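Local coordinates for protein superoxide dismutase 1 (Perkinsus marinus, PDB 2CW2) that probably disposes of superoxide, as an iron-dependent dismutase that turns it into hydrogen peroxide and oxygen, at residues F216-D219 against N220-K223. Residues are numbered along the deposited sequence; the frame is centred on the assembly and turned at random.
Sequences FVND and NVAK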
ATOM      1  N   PHE A 216     -11.572 -24.676  -3.002  1.00 11.41           N
ATOM      2  CA  PHE A 216     -11.335 -24.051  -1.703  1.00 11.34           C
ATOM      3  C   PHE A 216     -12.519 -23.180  -1.311  1.00 11.17           C
ATOM      4  O   PHE A 216     -13.007 -23.252  -0.165  1.00  9.99           O
ATOM      5  CB  PHE A 216     -10.041 -23.214  -1.742  1.00 12.69           C
ATOM      6  CG  PHE A 216      -9.757 -22.428  -0.469  1.00 14.17           C
ATOM      7  CD1 PHE A 216      -9.440 -23.079   0.725  1.00 15.65           C
ATOM      8  CD2 PHE A 216      -9.782 -21.042  -0.484  1.00 13.71           C
ATOM      9  CE1 PHE A 216      -9.145 -22.334   1.889  1.00 16.67           C
ATOM     10  CE2 PHE A 216      -9.496 -20.309   0.671  1.00 15.78           C
ATOM     11  CZ  PHE A 216      -9.171 -20.959   1.846  1.00 15.56           C
ATOM     12  N   VAL A 217     -12.991 -22.372  -2.263  1.00 10.30           N
ATOM     13  CA  VAL A 217     -14.160 -21.535  -2.022  1.00 10.83           C
ATOM     14  C   VAL A 217     -15.339 -22.400  -1.592  1.00 11.22           C
ATOM     15  O   VAL A 217     -15.998 -22.091  -0.592  1.00 10.96           O
ATOM     16  CB  VAL A 217     -14.507 -20.650  -3.223  1.00 11.58           C
ATOM     17  CG1 VAL A 217     -15.776 -19.791  -2.953  1.00 13.54           C
ATOM     18  CG2 VAL A 217     -13.313 -19.717  -3.560  1.00 11.72           C
ATOM     19  N   ASN A 218     -15.593 -23.484  -2.332  1.00 12.33           N
ATOM     20  CA  ASN A 218     -16.695 -24.382  -1.999  1.00 13.06           C
ATOM     21  C   ASN A 218     -16.535 -25.085  -0.642  1.00 13.96           C
ATOM     22  O   ASN A 218     -17.518 -25.294   0.075  1.00 15.12           O
ATOM     23  CB  ASN A 218     -16.931 -25.391  -3.129  1.00 13.56           C
ATOM     24  CG  ASN A 218     -17.937 -24.891  -4.157  1.00 13.91           C
ATOM     25  OD1 ASN A 218     -18.937 -24.235  -3.812  1.00 14.49           O
ATOM     26  ND2 ASN A 218     -17.676 -25.190  -5.427  1.00 13.97           N
ATOM     27  N   ASP A 219     -15.300 -25.413  -0.270  1.00 13.73           N
ATOM     28  CA  ASP A 219     -15.030 -25.926   1.064  1.00 15.36           C
ATOM     29  C   ASP A 219     -15.409 -24.877   2.127  1.00 14.64           C
ATOM     30  O   ASP A 219     -15.942 -25.212   3.182  1.00 13.34           O
ATOM     31  CB  ASP A 219     -13.546 -26.281   1.230  1.00 17.22           C
ATOM     32  CG  ASP A 219     -13.118 -27.515   0.436  1.00 21.72           C
ATOM     33  OD1 ASP A 219     -13.983 -28.333   0.028  1.00 22.92           O
ATOM     34  OD2 ASP A 219     -11.907 -27.763   0.196  1.00 23.02           O
ATOM     35  N   ASN A 220     -15.106 -23.604   1.871  1.00 14.06           N
ATOM     36  CA  ASN A 220     -15.462 -22.553   2.832  1.00 13.59           C
ATOM     37  C   ASN A 220     -16.976 -22.462   2.974  1.00 14.00           C
ATOM     38  O   ASN A 220     -17.504 -22.271   4.081  1.00 13.60           O
ATOM     39  CB  ASN A 220     -14.889 -21.185   2.415  1.00 14.81           C
ATOM     40  CG  ASN A 220     -13.361 -21.180   2.337  1.00 14.74           C
ATOM     41  OD1 ASN A 220     -12.764 -20.433   1.551  1.00 16.53           O
ATOM     42  ND2 ASN A 220     -12.724 -22.006   3.148  1.00 13.72           N
ATOM     43  N   VAL A 221     -17.672 -22.579   1.844  1.00 13.66           N
ATOM     44  CA  VAL A 221     -19.131 -22.589   1.852  1.00 14.21           C
ATOM     45  C   VAL A 221     -19.664 -23.728   2.720  1.00 15.01           C
ATOM     46  O   VAL A 221     -20.509 -23.504   3.604  1.00 15.59           O
ATOM     47  CB  VAL A 221     -19.700 -22.709   0.425  1.00 13.26           C
ATOM     48  CG1 VAL A 221     -21.227 -23.021   0.445  1.00 12.63           C
ATOM     49  CG2 VAL A 221     -19.393 -21.420  -0.387  1.00 12.71           C
ATOM     50  N   ALA A 222     -19.176 -24.930   2.444  1.00 14.38           N
ATOM     51  CA  ALA A 222     -19.596 -26.146   3.140  1.00 16.08           C
ATOM     52  C   ALA A 222     -19.393 -26.034   4.647  1.00 16.58           C
ATOM     53  O   ALA A 222     -20.262 -26.409   5.428  1.00 16.77           O
ATOM     54  CB  ALA A 222     -18.803 -27.352   2.600  1.00 16.41           C
ATOM     55  N   LYS A 223     -18.229 -25.535   5.046  1.00 17.19           N
ATOM     56  CA  LYS A 223     -17.899 -25.373   6.460  1.00 19.10           C
ATOM     57  C   LYS A 223     -18.778 -24.364   7.180  1.00 19.80           C
ATOM     58  O   LYS A 223     -19.080 -24.525   8.371  1.00 19.72           O
ATOM     59  CB  LYS A 223     -16.434 -24.980   6.615  1.00 20.58           C
ATOM     60  CG  LYS A 223     -15.500 -26.178   6.471  1.00 21.87           C
ATOM     61  CD  LYS A 223     -14.051 -25.753   6.334  1.00 24.20           C
ATOM     62  CE  LYS A 223     -13.149 -26.978   6.377  1.00 25.42           C
ATOM     63  NZ  LYS A 223     -12.676 -27.431   5.056  1.00 26.82           N
TER
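Asn220 sets its side-chain amide edge-on over one face of the Phe216 ring, one turn back in the helix 214-223, offset toward the rim and with the two planes 82° apart. The modelled orientation of that amide is doubtful, so its O and N may be exchanged; either way the group stands nearly on end. Phe216 meets it there because its CG lies anti to the backbone N (chi1 175°), which swings the ring along the helix toward Asn220. The backbones of the same two residues are also joined, Asn220 N donating to Phe216 O at 2.9 Å. Phe107 of helix 93-110 packs edge-to-face with the Phe216 ring and also touches Asn220.

Val221 N bonds to Val217 O at 3.0 Å, and Val221 CG2 rests 3.5 Å from that same oxygen. Both valines are buried, packing on helix 122-132. Ala222 N reaches Asn218 O at 2.9 Å, while the Asn218 amide turns away to the start of helix 122-132, its OD1 accepting from Ile124 N and its ND2 donating to Thr121 O.

Lys223 N closes the series on Asp219 O at 3.0 Å, and the aliphatic part of Lys223 runs past this carbonyl. Its NZ stops 4.9 Å from Asp219 OD2, too far for a salt bridge; any attraction is probably weak. Regular i to i+4 bonding thus holds together the last helix of this iron/manganese superoxide dismutase fold, while Phe216 ties it to helix 93-110 and the valines and Asn218 to helix 122-132.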